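Local coordinates for uncharacterized protein yfeY (PDB 2QZB) that is of unknown function, a DUF1131-family protein of Escherichia coli that is probably a lipoprotein made with a signal peptide, at residues V16-V21 against E128-I133; V68-N73 against I82-S87; S134-G139 against V159-W164. All coordinates share one frame; numbering follows the deposited sequence.

Contact 1 (V16-V21 against E128-I133); sequences VSEQGV and EGSQHI
Glu-18 reaches Ser-130 and His-132 through its torsions: CG stands anti to the carbonyl carbon, and one bend, at chi2 (-54°), swings the carboxylate across to 128-133. On the other side, Ser-130 holds OG anti to its backbone N (chi1 -179°), which presents the hydroxyl to that carboxylate. Ser-130 OG donates to Glu-18 OE2 at 2.6 Å, on the syn lone pair. The second oxygen takes two donors from opposite faces of its plane. Gln-131 N lies 3.1 Å from Glu-18 OE1 on the syn side, somewhat out of the carboxylate plane, while His-132 ND1 approaches from above that plane, also at 3.1 Å from Glu-18 OE1. The imidazole is turned 49° from the carboxylate and offers its edge, with CB of Gln-131 over one ring face. Three donors therefore fix the rotation of the carboxylate. A glutamate suits the place because it supplies two accepting oxygens on a chain that, bent at chi2, is long enough to bring them to the loop.

Ser-130 works in two directions: besides donating, its OG accepts from His-132 N and, at 2.9 Å, from Ile-133 N. The loop is thus already curled around the hydroxyl that meets Glu-18. Beside this polar cluster, Ile-133 CD1 lies 3.7 Å from Glu-18 OE2 and rests against the backbone of Ser-17, and its CG1 meets Val-16 CG1 at 4.2 Å. These branched residues suit the buried side, where both also touch Ile-162.

The acceptor comes from a tight hairpin: Ser-17 to Gly-20 form a type I beta turn between two short antiparallel strands, with Glu-18 at its second position, docked onto a loop shaped by the ST turn and ST motif of Ser-130.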
ATOM      1  N   VAL A  16       3.766   4.769   7.541  1.00 27.46           N
ATOM      2  CA  VAL A  16       3.640   3.328   7.553  1.00 27.78           C
ATOM      3  C   VAL A  16       4.816   2.709   8.318  1.00 27.89           C
ATOM      4  O   VAL A  16       5.980   2.993   8.037  1.00 26.74           O
ATOM      5  CB  VAL A  16       3.604   2.782   6.119  1.00 26.86           C
ATOM      6  CG1 VAL A  16       3.064   1.369   6.087  1.00 28.02           C
ATOM      7  CG2 VAL A  16       2.765   3.728   5.224  1.00 26.89           C
ATOM      8  N   SER A  17       4.493   1.854   9.286  1.00 28.63           N
ATOM      9  CA  SER A  17       5.500   1.159  10.096  1.00 28.80           C
ATOM     10  C   SER A  17       5.070  -0.286  10.241  1.00 28.90           C
ATOM     11  O   SER A  17       3.973  -0.634   9.836  1.00 29.03           O
ATOM     12  CB  SER A  17       5.590   1.806  11.477  1.00 28.74           C
ATOM     13  OG  SER A  17       4.425   1.504  12.286  1.00 30.52           O
ATOM     14  N   GLU A  18       5.920  -1.122  10.839  1.00 29.19           N
ATOM     15  CA  GLU A  18       5.582  -2.518  11.144  1.00 30.12           C
ATOM     16  C   GLU A  18       4.225  -2.688  11.828  1.00 30.38           C
ATOM     17  O   GLU A  18       3.555  -3.689  11.584  1.00 30.83           O
ATOM     18  CB  GLU A  18       6.658  -3.157  12.044  1.00 30.70           C
ATOM     19  CG  GLU A  18       8.030  -3.280  11.397  1.00 32.32           C
ATOM     20  CD  GLU A  18       7.963  -4.014  10.079  1.00 37.23           C
ATOM     21  OE1 GLU A  18       7.695  -5.236  10.067  1.00 40.45           O
ATOM     22  OE2 GLU A  18       8.157  -3.364   9.049  1.00 38.39           O
ATOM     23  N   GLN A  19       3.852  -1.718  12.663  1.00 31.06           N
ATOM     24  CA  GLN A  19       2.602  -1.704  13.446  1.00 33.30           C
ATOM     25  C   GLN A  19       1.343  -1.172  12.752  1.00 32.24           C
ATOM     26  O   GLN A  19       0.242  -1.355  13.259  1.00 33.79           O
ATOM     27  CB  GLN A  19       2.772  -0.876  14.720  1.00 34.21           C
ATOM     28  CG  GLN A  19       4.065  -1.119  15.492  1.00 39.66           C
ATOM     29  CD  GLN A  19       5.255  -0.289  14.955  1.00 46.72           C
ATOM     30  OE1 GLN A  19       5.138   0.928  14.716  1.00 51.49           O
ATOM     31  NE2 GLN A  19       6.406  -0.941  14.793  1.00 46.87           N
ATOM     32  N   GLY A  20       1.486  -0.473  11.640  1.00 31.66           N
ATOM     33  CA  GLY A  20       0.311   0.045  10.943  1.00 30.93           C
ATOM     34  C   GLY A  20       0.601   1.380  10.301  1.00 30.41           C
ATOM     35  O   GLY A  20       1.717   1.640   9.880  1.00 29.95           O
ATOM     36  N   VAL A  21      -0.429   2.201  10.205  1.00 30.16           N
ATOM     37  CA  VAL A  21      -0.355   3.501   9.545  1.00 29.28           C
ATOM     38  C   VAL A  21      -0.862   4.460  10.595  1.00 30.20           C
ATOM     39  O   VAL A  21      -2.043   4.451  10.935  1.00 30.33           O
ATOM     40  CB  VAL A  21      -1.190   3.536   8.271  1.00 28.06           C
ATOM     41  CG1 VAL A  21      -1.113   4.919   7.596  1.00 27.71           C
ATOM     42  CG2 VAL A  21      -0.722   2.435   7.307  1.00 27.96           C
ATOM     43  N   GLU A 128      12.836  -4.183   2.370  1.00 31.09           N
ATOM     44  CA  GLU A 128      14.019  -4.825   2.954  1.00 31.58           C
ATOM     45  C   GLU A 128      13.966  -4.775   4.497  1.00 30.89           C
ATOM     46  O   GLU A 128      13.787  -3.722   5.101  1.00 29.82           O
ATOM     47  CB  GLU A 128      15.293  -4.144   2.401  1.00 32.64           C
ATOM     48  CG  GLU A 128      16.592  -4.591   3.069  1.00 34.81           C
ATOM     49  CD  GLU A 128      16.819  -6.081   2.883  1.00 39.57           C
ATOM     50  OE1 GLU A 128      16.693  -6.541   1.722  1.00 43.12           O
ATOM     51  OE2 GLU A 128      17.094  -6.788   3.884  1.00 38.54           O
ATOM     52  N   GLY A 129      14.085  -5.933   5.134  1.00 31.85           N
ATOM     53  CA  GLY A 129      14.056  -6.001   6.600  1.00 32.72           C
ATOM     54  C   GLY A 129      12.683  -5.859   7.259  1.00 33.16           C
ATOM     55  O   GLY A 129      12.582  -5.776   8.503  1.00 33.88           O
ATOM     56  N   SER A 130      11.624  -5.822   6.447  1.00 32.49           N
ATOM     57  CA  SER A 130      10.254  -5.702   6.977  1.00 31.37           C
ATOM     58  C   SER A 130       9.480  -7.007   6.872  1.00 30.69           C
ATOM     59  O   SER A 130       9.624  -7.734   5.894  1.00 30.28           O
ATOM     60  CB  SER A 130       9.478  -4.619   6.225  1.00 31.29           C
ATOM     61  OG  SER A 130       8.161  -4.503   6.756  1.00 29.40           O
ATOM     62  N   GLN A 131       8.635  -7.280   7.864  1.00 30.45           N
ATOM     63  CA  GLN A 131       7.701  -8.411   7.851  0.50 30.77           C
ATOM     64  C   GLN A 131       6.308  -7.970   7.358  1.00 30.34           C
ATOM     65  O   GLN A 131       5.447  -8.792   7.069  1.00 30.86           O
ATOM     66  CB  GLN A 131       7.553  -8.975   9.275  0.50 30.99           C
ATOM     67  CG  GLN A 131       8.813  -9.660   9.857  0.50 31.93           C
ATOM     68  CD  GLN A 131       8.848  -9.676  11.384  0.50 32.31           C
ATOM     69  OE1 GLN A 131       9.926  -9.640  11.983  0.50 34.62           O
ATOM     70  NE2 GLN A 131       7.673  -9.718  12.020  0.50 34.72           N
ATOM     71  N   HIS A 132       6.064  -6.659   7.309  1.00 28.66           N
ATOM     72  CA  HIS A 132       4.680  -6.174   7.074  1.00 26.64           C
ATOM     73  C   HIS A 132       4.503  -5.227   5.911  1.00 25.37           C
ATOM     74  O   HIS A 132       3.386  -5.067   5.440  1.00 25.31           O
ATOM     75  CB  HIS A 132       4.121  -5.543   8.354  1.00 26.97           C
ATOM     76  CG  HIS A 132       4.021  -6.504   9.484  1.00 30.24           C
ATOM     77  ND1 HIS A 132       4.945  -6.550  10.510  1.00 33.26           N
ATOM     78  CD2 HIS A 132       3.147  -7.515   9.716  1.00 31.74           C
ATOM     79  CE1 HIS A 132       4.630  -7.536  11.331  1.00 33.45           C
ATOM     80  NE2 HIS A 132       3.536  -8.128  10.880  1.00 32.18           N
ATOM     81  N   ILE A 133       5.593  -4.612   5.432  1.00 24.10           N
ATOM     82  CA  ILE A 133       5.532  -3.549   4.395  1.00 23.47           C
ATOM     83  C   ILE A 133       6.016  -4.019   3.020  1.00 24.71           C
ATOM     84  O   ILE A 133       7.046  -4.737   2.912  1.00 23.16           O
ATOM     85  CB  ILE A 133       6.303  -2.270   4.869  1.00 23.18           C
ATOM     86  CG1 ILE A 133       5.774  -1.789   6.218  1.00 22.05           C
ATOM     87  CG2 ILE A 133       6.260  -1.121   3.820  1.00 23.11           C
ATOM     88  CD1 ILE A 133       6.714  -0.741   6.891  1.00 24.19           C
TER

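Contact 2 (V68-N73 against I82-S87); sequences VAMVIN and IDVLDS
Met-70 lies beside Ile-82, their side chains pointing the same way, and its extended chain rises from the sheet beside that isoleucine. CB sits 3.5 Å from Asp-83 O and also meets Ile-82 CG2; CG approaches Val-84 CG2 at the margin of contact, 4.5 Å; SD rests 3.9 Å from Ile-82 CG2; and CE, at the tip, passes on to Val-21. An unbranched, flexible methionine suits this place, since it can thread between beta-branched neighbours. Ile-82 turns CG2 to Met-70 because that methyl stands anti to its backbone N, while CG1 takes the position anti to the carbonyl carbon. Ile-72 CG1 touches the same CG2, so one methyl serves two residues of the opposite strand.

Strands 67-73 and 81-84 form an antiparallel beta hairpin; the axes of 68-73 and 82-84 are 168° apart. Met-70 with Val-84 and Ile-72 with Ile-82 are non-hydrogen-bonded pairs facing the interior; between them Val-71 and Asp-83 form a hydrogen-bonded pair, with Val-71 N to Asp-83 O at 3.0 Å and Asp-83 N to Val-71 O at 2.9 Å. At Ala-69 the strand bulges against its other neighbour, Ala-69 and Met-70 both facing Val-62 in a classic beta bulge. Ala-69 O takes Leu-85 N at 2.8 Å from above its carbonyl plane, and Asp-86 N weakly. A small alanine suits the spot, where its CB packs on Asp-86 CB; the Asp-86 carboxylate is engaged by Tyr-43 and Lys-64.

On the Val-71 side, one water donates to Val-71 O and Asp-83 OD2 and accepts from Asn-73 ND2, tying the two strands. Asp-83 OD2 also forms a salt bridge with Arg-81, and Leu-85 CD1 lies over Val-71 CG2 and Val-68 CG1.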
ATOM      1  N   VAL A  68      -8.381   8.690  -3.658  1.00 23.56           N
ATOM      2  CA  VAL A  68      -8.250   7.762  -2.565  1.00 21.50           C
ATOM      3  C   VAL A  68      -6.866   7.946  -1.980  1.00 21.28           C
ATOM      4  O   VAL A  68      -5.878   7.868  -2.693  1.00 20.57           O
ATOM      5  CB  VAL A  68      -8.503   6.302  -3.049  1.00 23.14           C
ATOM      6  CG1 VAL A  68      -8.302   5.321  -1.947  1.00 19.94           C
ATOM      7  CG2 VAL A  68      -9.897   6.187  -3.582  1.00 21.48           C
ATOM      8  N   ALA A  69      -6.805   8.245  -0.688  1.00 21.53           N
ATOM      9  CA  ALA A  69      -5.518   8.333   0.044  1.00 21.33           C
ATOM     10  C   ALA A  69      -5.074   6.986   0.644  1.00 21.18           C
ATOM     11  O   ALA A  69      -3.868   6.726   0.777  1.00 20.30           O
ATOM     12  CB  ALA A  69      -5.608   9.367   1.163  1.00 21.32           C
ATOM     13  N   MET A  70      -6.048   6.155   1.050  1.00 21.44           N
ATOM     14  CA  MET A  70      -5.789   4.810   1.644  1.00 20.91           C
ATOM     15  C   MET A  70      -7.017   3.972   1.422  1.00 21.74           C
ATOM     16  O   MET A  70      -8.151   4.483   1.486  1.00 21.07           O
ATOM     17  CB  MET A  70      -5.651   4.783   3.193  1.00 20.85           C
ATOM     18  CG  MET A  70      -4.670   5.697   3.888  1.00 23.60           C
ATOM     19  SD  MET A  70      -4.607   5.459   5.708  1.00 19.28           S
ATOM     20  CE  MET A  70      -3.992   7.082   6.061  1.00 25.28           C
ATOM     21  N   VAL A  71      -6.776   2.674   1.268  1.00 22.13           N
ATOM     22  CA  VAL A  71      -7.818   1.641   1.293  1.00 22.05           C
ATOM     23  C   VAL A  71      -7.553   0.772   2.502  1.00 22.48           C
ATOM     24  O   VAL A  71      -6.459   0.223   2.633  1.00 22.28           O
ATOM     25  CB  VAL A  71      -7.768   0.729   0.052  1.00 21.73           C
ATOM     26  CG1 VAL A  71      -8.969  -0.290   0.080  1.00 23.30           C
ATOM     27  CG2 VAL A  71      -7.781   1.541  -1.272  1.00 22.96           C
ATOM     28  N   ILE A  72      -8.547   0.640   3.383  1.00 21.30           N
ATOM     29  CA  ILE A  72      -8.415  -0.138   4.562  1.00 22.18           C
ATOM     30  C   ILE A  72      -9.284  -1.398   4.432  1.00 24.40           C
ATOM     31  O   ILE A  72     -10.494  -1.325   4.106  1.00 23.80           O
ATOM     32  CB  ILE A  72      -8.862   0.680   5.783  1.00 21.52           C
ATOM     33  CG1 ILE A  72      -8.053   1.977   5.881  1.00 21.98           C
ATOM     34  CG2 ILE A  72      -8.738  -0.159   7.032  1.00 23.16           C
ATOM     35  CD1 ILE A  72      -8.580   2.963   6.964  1.00 22.54           C
ATOM     36  N   ASN A  73      -8.655  -2.543   4.658  1.00 25.74           N
ATOM     37  CA  ASN A  73      -9.307  -3.863   4.582  1.00 27.79           C
ATOM     38  C   ASN A  73      -9.165  -4.568   5.905  1.00 28.76           C
ATOM     39  O   ASN A  73      -8.302  -4.225   6.717  1.00 28.59           O
ATOM     40  CB  ASN A  73      -8.715  -4.725   3.448  1.00 28.42           C
ATOM     41  CG  ASN A  73      -9.275  -4.369   2.081  1.00 30.23           C
ATOM     42  OD1 ASN A  73     -10.431  -4.653   1.795  1.00 37.04           O
ATOM     43  ND2 ASN A  73      -8.454  -3.785   1.219  1.00 30.76           N
ATOM     44  N   ILE A  82      -3.681  -2.242   4.723  1.00 22.63           N
ATOM     45  CA  ILE A  82      -3.897  -0.800   4.389  1.00 22.50           C
ATOM     46  C   ILE A  82      -3.005  -0.514   3.204  1.00 23.11           C
ATOM     47  O   ILE A  82      -1.777  -0.729   3.289  1.00 23.36           O
ATOM     48  CB  ILE A  82      -3.496   0.159   5.532  1.00 22.48           C
ATOM     49  CG1 ILE A  82      -4.263  -0.172   6.823  1.00 21.91           C
ATOM     50  CG2 ILE A  82      -3.732   1.666   5.109  1.00 22.44           C
ATOM     51  CD1 ILE A  82      -3.559   0.238   8.147  1.00 22.70           C
ATOM     52  N   ASP A  83      -3.604  -0.109   2.089  1.00 22.00           N
ATOM     53  CA  ASP A  83      -2.834   0.386   0.947  1.00 23.29           C
ATOM     54  C   ASP A  83      -2.767   1.921   1.007  1.00 22.94           C
ATOM     55  O   ASP A  83      -3.797   2.570   1.160  1.00 23.52           O
ATOM     56  CB  ASP A  83      -3.498  -0.040  -0.345  1.00 23.42           C
ATOM     57  CG  ASP A  83      -3.635  -1.569  -0.459  1.00 28.35           C
ATOM     58  OD1 ASP A  83      -3.647  -2.071  -1.588  1.00 32.91           O
ATOM     59  OD2 ASP A  83      -3.747  -2.252   0.586  1.00 33.42           O
ATOM     60  N   VAL A  84      -1.571   2.486   0.922  1.00 22.60           N
ATOM     61  CA  VAL A  84      -1.402   3.926   1.083  1.00 21.92           C
ATOM     62  C   VAL A  84      -1.088   4.483  -0.284  1.00 23.23           C
ATOM     63  O   VAL A  84      -0.176   4.002  -0.974  1.00 23.24           O
ATOM     64  CB  VAL A  84      -0.326   4.309   2.124  1.00 23.08           C
ATOM     65  CG1 VAL A  84      -0.179   5.869   2.257  1.00 21.46           C
ATOM     66  CG2 VAL A  84      -0.673   3.739   3.491  1.00 20.54           C
ATOM     67  N   LEU A  85      -1.855   5.470  -0.703  1.00 23.17           N
ATOM     68  CA  LEU A  85      -1.582   6.141  -1.973  1.00 24.81           C
ATOM     69  C   LEU A  85      -1.286   7.629  -1.785  1.00 26.43           C
ATOM     70  O   LEU A  85      -0.963   8.330  -2.739  1.00 27.86           O
ATOM     71  CB  LEU A  85      -2.772   5.962  -2.910  1.00 25.39           C
ATOM     72  CG  LEU A  85      -3.204   4.513  -3.205  1.00 24.32           C
ATOM     73  CD1 LEU A  85      -4.177   3.909  -2.190  1.00 26.11           C
ATOM     74  CD2 LEU A  85      -3.876   4.520  -4.510  1.00 31.28           C
ATOM     75  N   ASP A  86      -1.438   8.101  -0.561  1.00 27.51           N
ATOM     76  CA  ASP A  86      -1.204   9.494  -0.171  1.00 29.47           C
ATOM     77  C   ASP A  86       0.296   9.749  -0.150  1.00 30.42           C
ATOM     78  O   ASP A  86       1.049   9.115   0.639  1.00 28.54           O
ATOM     79  CB  ASP A  86      -1.763   9.721   1.228  1.00 29.71           C
ATOM     80  CG  ASP A  86      -1.739  11.186   1.666  1.00 32.21           C
ATOM     81  OD1 ASP A  86      -1.084  12.052   1.028  1.00 32.57           O
ATOM     82  OD2 ASP A  86      -2.393  11.458   2.689  1.00 32.79           O
ATOM     83  N   SER A  87       0.732  10.671  -1.018  1.00 30.88           N
ATOM     84  CA  SER A  87       2.163  10.901  -1.189  1.00 32.58           C
ATOM     85  C   SER A  87       2.749  11.526   0.067  1.00 32.10           C
ATOM     86  O   SER A  87       3.940  11.420   0.302  1.00 33.12           O
ATOM     87  CB  SER A  87       2.440  11.763  -2.433  1.00 33.41           C
ATOM     88  OG  SER A  87       1.805  13.021  -2.266  1.00 35.10           O
TER
HETATM   89  O   HOH W   1      -6.263  -2.456   1.599  1.00 40.54           O

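Contact 3 (S134-G139 against V159-W164); sequences SYQFSG and VSKIIW
Gln-136 O is gripped by two successive amides of the facing strand: Ser-160 N donates at 2.8 Å, tilted from the carbonyl plane, and Lys-161 N adds a weak, longer bond. Ser-160 and Lys-161 both face Gln-136, which makes a classic beta bulge. Beyond it the register is regular: Gln-136 N bonds to Lys-161 O, and Ser-134 and Ile-163 exchange a pair of bonds, of which Ile-163 N to Ser-134 O is nearly straight (176°). These are strands 133-138 and 158-165, antiparallel neighbours in the middle of the large sheet; the axes of 134-138 and 159-164 are inclined at 153°.

On one face Gln-136 lies alongside Lys-161 and crosses Ile-163. Its chain is extended beyond CG (chi2 -167°), which carries the amide alongside CE of Lys-161: OE1 is 3.3 Å from Lys-161 CE, and CG is 3.4 Å from Ile-163 CD1. NE2 also meets that methyl and bonds to Glu-124 on the next strand. A water donates to Gln-136 OE1 and joins it to Ser-160 OG. Glutamine suits this partly exposed place because its methylenes pack while both ends of its amide find polar partners. Replaced by an alanine, the position would probably leave Glu-124 without this amide donor and strip the cover from Ile-163 CD1 and Lys-161 CE.

On the other face Tyr-135 pairs with Ile-162, the two side chains pointing the same way: Ile-162 CG2 meets the ring edge at Tyr-135 CD1, 4.2 Å away, and the phenol hydroxyl bonds to Thr-93. At the bulge the side chains of Phe-137 and Val-159 diverge, yet Val-159 CG2 packs tightly, 3.4 Å from Phe-137 CE2; that ring also makes an edge-to-face contact with Phe-101. Valine suits this buried position, its compact CG2 branch reaching the ring.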
ATOM      1  N   SER A 134       5.253  -3.634   1.983  1.00 24.39           N
ATOM      2  CA  SER A 134       5.557  -3.880   0.585  1.00 25.73           C
ATOM      3  C   SER A 134       5.356  -2.562  -0.151  1.00 25.35           C
ATOM      4  O   SER A 134       4.652  -1.690   0.349  1.00 24.94           O
ATOM      5  CB  SER A 134       4.577  -4.891  -0.009  1.00 26.63           C
ATOM      6  OG  SER A 134       4.663  -6.144   0.653  1.00 32.85           O
ATOM      7  N   TYR A 135       5.950  -2.442  -1.337  1.00 25.01           N
ATOM      8  CA  TYR A 135       5.794  -1.268  -2.193  1.00 25.92           C
ATOM      9  C   TYR A 135       5.277  -1.779  -3.518  1.00 25.65           C
ATOM     10  O   TYR A 135       5.755  -2.811  -4.015  1.00 26.79           O
ATOM     11  CB  TYR A 135       7.149  -0.556  -2.411  1.00 25.34           C
ATOM     12  CG  TYR A 135       7.966  -0.295  -1.157  1.00 25.15           C
ATOM     13  CD1 TYR A 135       7.452   0.451  -0.105  1.00 24.04           C
ATOM     14  CD2 TYR A 135       9.270  -0.785  -1.034  1.00 25.44           C
ATOM     15  CE1 TYR A 135       8.183   0.668   1.050  1.00 24.65           C
ATOM     16  CE2 TYR A 135      10.023  -0.539   0.109  1.00 21.53           C
ATOM     17  CZ  TYR A 135       9.483   0.184   1.135  1.00 25.64           C
ATOM     18  OH  TYR A 135      10.225   0.456   2.263  1.00 24.33           O
ATOM     19  N   GLN A 136       4.306  -1.108  -4.105  1.00 25.25           N
ATOM     20  CA  GLN A 136       4.010  -1.381  -5.511  1.00 26.01           C
ATOM     21  C   GLN A 136       4.658  -0.315  -6.368  1.00 25.57           C
ATOM     22  O   GLN A 136       4.790   0.851  -5.942  1.00 24.68           O
ATOM     23  CB  GLN A 136       2.499  -1.464  -5.808  1.00 26.57           C
ATOM     24  CG  GLN A 136       1.764  -2.584  -5.065  1.00 28.48           C
ATOM     25  CD  GLN A 136       0.342  -2.858  -5.612  1.00 29.24           C
ATOM     26  OE1 GLN A 136      -0.191  -2.096  -6.436  1.00 32.54           O
ATOM     27  NE2 GLN A 136      -0.265  -3.956  -5.149  1.00 32.43           N
ATOM     28  N   PHE A 137       5.063  -0.707  -7.578  1.00 25.65           N
ATOM     29  CA  PHE A 137       5.774   0.192  -8.492  1.00 25.66           C
ATOM     30  C   PHE A 137       4.957   0.303  -9.755  1.00 26.88           C
ATOM     31  O   PHE A 137       4.275  -0.649 -10.127  1.00 26.44           O
ATOM     32  CB  PHE A 137       7.184  -0.357  -8.814  1.00 24.48           C
ATOM     33  CG  PHE A 137       8.147  -0.214  -7.669  1.00 23.52           C
ATOM     34  CD1 PHE A 137       8.226  -1.198  -6.678  1.00 23.42           C
ATOM     35  CD2 PHE A 137       8.923   0.911  -7.550  1.00 22.78           C
ATOM     36  CE1 PHE A 137       9.080  -1.051  -5.606  1.00 22.37           C
ATOM     37  CE2 PHE A 137       9.780   1.057  -6.497  1.00 24.50           C
ATOM     38  CZ  PHE A 137       9.846   0.087  -5.504  1.00 23.01           C
ATOM     39  N   SER A 138       5.002   1.455 -10.417  1.00 27.65           N
ATOM     40  CA  SER A 138       4.453   1.519 -11.778  1.00 29.63           C
ATOM     41  C   SER A 138       5.318   2.361 -12.686  1.00 30.49           C
ATOM     42  O   SER A 138       6.140   3.159 -12.209  1.00 29.95           O
ATOM     43  CB  SER A 138       2.978   1.932 -11.834  1.00 29.97           C
ATOM     44  OG  SER A 138       2.625   2.885 -10.867  1.00 34.17           O
ATOM     45  N   GLY A 139       5.162   2.157 -13.988  1.00 31.37           N
ATOM     46  CA  GLY A 139       6.027   2.808 -14.976  1.00 33.76           C
ATOM     47  C   GLY A 139       5.647   2.248 -16.329  1.00 35.71           C
ATOM     48  O   GLY A 139       4.629   1.549 -16.431  1.00 35.16           O
ATOM     49  N   VAL A 159       7.520   4.150  -6.936  1.00 22.50           N
ATOM     50  CA  VAL A 159       6.586   3.639  -5.980  1.00 23.16           C
ATOM     51  C   VAL A 159       5.244   4.332  -6.206  1.00 24.22           C
ATOM     52  O   VAL A 159       5.171   5.572  -6.186  1.00 24.40           O
ATOM     53  CB  VAL A 159       7.075   3.917  -4.502  1.00 22.90           C
ATOM     54  CG1 VAL A 159       5.980   3.569  -3.493  1.00 22.33           C
ATOM     55  CG2 VAL A 159       8.340   3.117  -4.183  1.00 21.55           C
ATOM     56  N   SER A 160       4.192   3.550  -6.396  1.00 24.08           N
ATOM     57  CA  SER A 160       2.855   4.121  -6.602  1.00 25.00           C
ATOM     58  C   SER A 160       1.893   3.728  -5.476  1.00 25.45           C
ATOM     59  O   SER A 160       0.824   4.299  -5.344  1.00 25.57           O
ATOM     60  CB  SER A 160       2.289   3.671  -7.939  1.00 25.79           C
ATOM     61  OG  SER A 160       2.311   2.261  -8.010  1.00 25.00           O
ATOM     62  N   LYS A 161       2.289   2.767  -4.646  1.00 25.11           N
ATOM     63  CA  LYS A 161       1.523   2.439  -3.452  1.00 24.86           C
ATOM     64  C   LYS A 161       2.440   1.847  -2.381  1.00 24.47           C
ATOM     65  O   LYS A 161       3.423   1.167  -2.701  1.00 22.72           O
ATOM     66  CB  LYS A 161       0.432   1.460  -3.865  1.00 25.68           C
ATOM     67  CG  LYS A 161      -0.514   1.026  -2.817  1.00 28.16           C
ATOM     68  CD  LYS A 161      -1.867   0.888  -3.472  1.00 36.35           C
ATOM     69  CE  LYS A 161      -1.987  -0.388  -4.236  1.00 38.81           C
ATOM     70  NZ  LYS A 161      -3.399  -0.569  -4.702  1.00 45.36           N
ATOM     71  N   ILE A 162       2.128   2.116  -1.114  1.00 24.27           N
ATOM     72  CA  ILE A 162       2.802   1.451  -0.014  1.00 24.11           C
ATOM     73  C   ILE A 162       1.734   0.568   0.677  1.00 25.12           C
ATOM     74  O   ILE A 162       0.628   1.047   1.002  1.00 25.66           O
ATOM     75  CB  ILE A 162       3.454   2.466   0.989  1.00 23.70           C
ATOM     76  CG1 ILE A 162       4.448   3.405   0.254  1.00 23.28           C
ATOM     77  CG2 ILE A 162       4.177   1.704   2.133  1.00 24.39           C
ATOM     78  CD1 ILE A 162       4.952   4.507   1.083  1.00 22.45           C
ATOM     79  N   ILE A 163       2.061  -0.701   0.902  1.00 23.78           N
ATOM     80  CA  ILE A 163       1.090  -1.649   1.478  1.00 23.99           C
ATOM     81  C   ILE A 163       1.570  -2.175   2.815  1.00 24.48           C
ATOM     82  O   ILE A 163       2.709  -2.662   2.933  1.00 23.55           O
ATOM     83  CB  ILE A 163       0.850  -2.811   0.512  1.00 24.08           C
ATOM     84  CG1 ILE A 163       0.470  -2.258  -0.868  1.00 23.54           C
ATOM     85  CG2 ILE A 163      -0.212  -3.796   1.066  1.00 23.72           C
ATOM     86  CD1 ILE A 163       0.554  -3.287  -1.914  1.00 29.11           C
ATOM     87  N   TRP A 164       0.720  -2.074   3.823  1.00 24.15           N
ATOM     88  CA  TRP A 164       0.987  -2.700   5.104  1.00 24.59           C
ATOM     89  C   TRP A 164       0.068  -3.917   5.244  1.00 25.63           C
ATOM     90  O   TRP A 164      -1.134  -3.815   4.904  1.00 25.49           O
ATOM     91  CB  TRP A 164       0.718  -1.722   6.253  1.00 24.76           C
ATOM     92  CG  TRP A 164       0.801  -2.396   7.614  1.00 26.07           C
ATOM     93  CD1 TRP A 164       1.923  -2.561   8.370  1.00 26.67           C
ATOM     94  CD2 TRP A 164      -0.285  -2.985   8.371  1.00 26.52           C
ATOM     95  NE1 TRP A 164       1.610  -3.214   9.551  1.00 29.23           N
ATOM     96  CE2 TRP A 164       0.261  -3.474   9.578  1.00 28.16           C
ATOM     97  CE3 TRP A 164      -1.667  -3.136   8.143  1.00 28.95           C
ATOM     98  CZ2 TRP A 164      -0.524  -4.121  10.560  1.00 26.76           C
ATOM     99  CZ3 TRP A 164      -2.443  -3.766   9.110  1.00 28.36           C
ATOM    100  CH2 TRP A 164      -1.868  -4.259  10.309  1.00 27.05           C
TER
HETATM  101  O   HOH W   2       3.060  -6.133   2.860  1.00 28.85           O
HETATM  102  O   HOH W   3       0.203   0.613  -7.766  1.00 28.93           O

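Overall arrangement
Contacts 2 and 3 belong to one antiparallel sheet and meet where strands 81-84 and 158-165 run side by side: Val-84 N lies 2.6 Å from Ile-162 O and Ile-82 O 2.9 Å from Trp-164 N, both probable hydrogen bonds. Their centres are about 11 Å apart. Contact 1 sets the small hairpin 16-21 on this sheet; the centre of contact 1 lies about 14 Å from that of contact 2 and about 13 Å from that of contact 3. Val-21 CG2 packs 3.7 Å from Ile-82 CD1, and Glu-18 O lies 2.9 Å from Trp-164 NE1, a probable hydrogen bond. Along the chain, contact 2 is nested within the loop that contact 1 closes, and contact 3 follows.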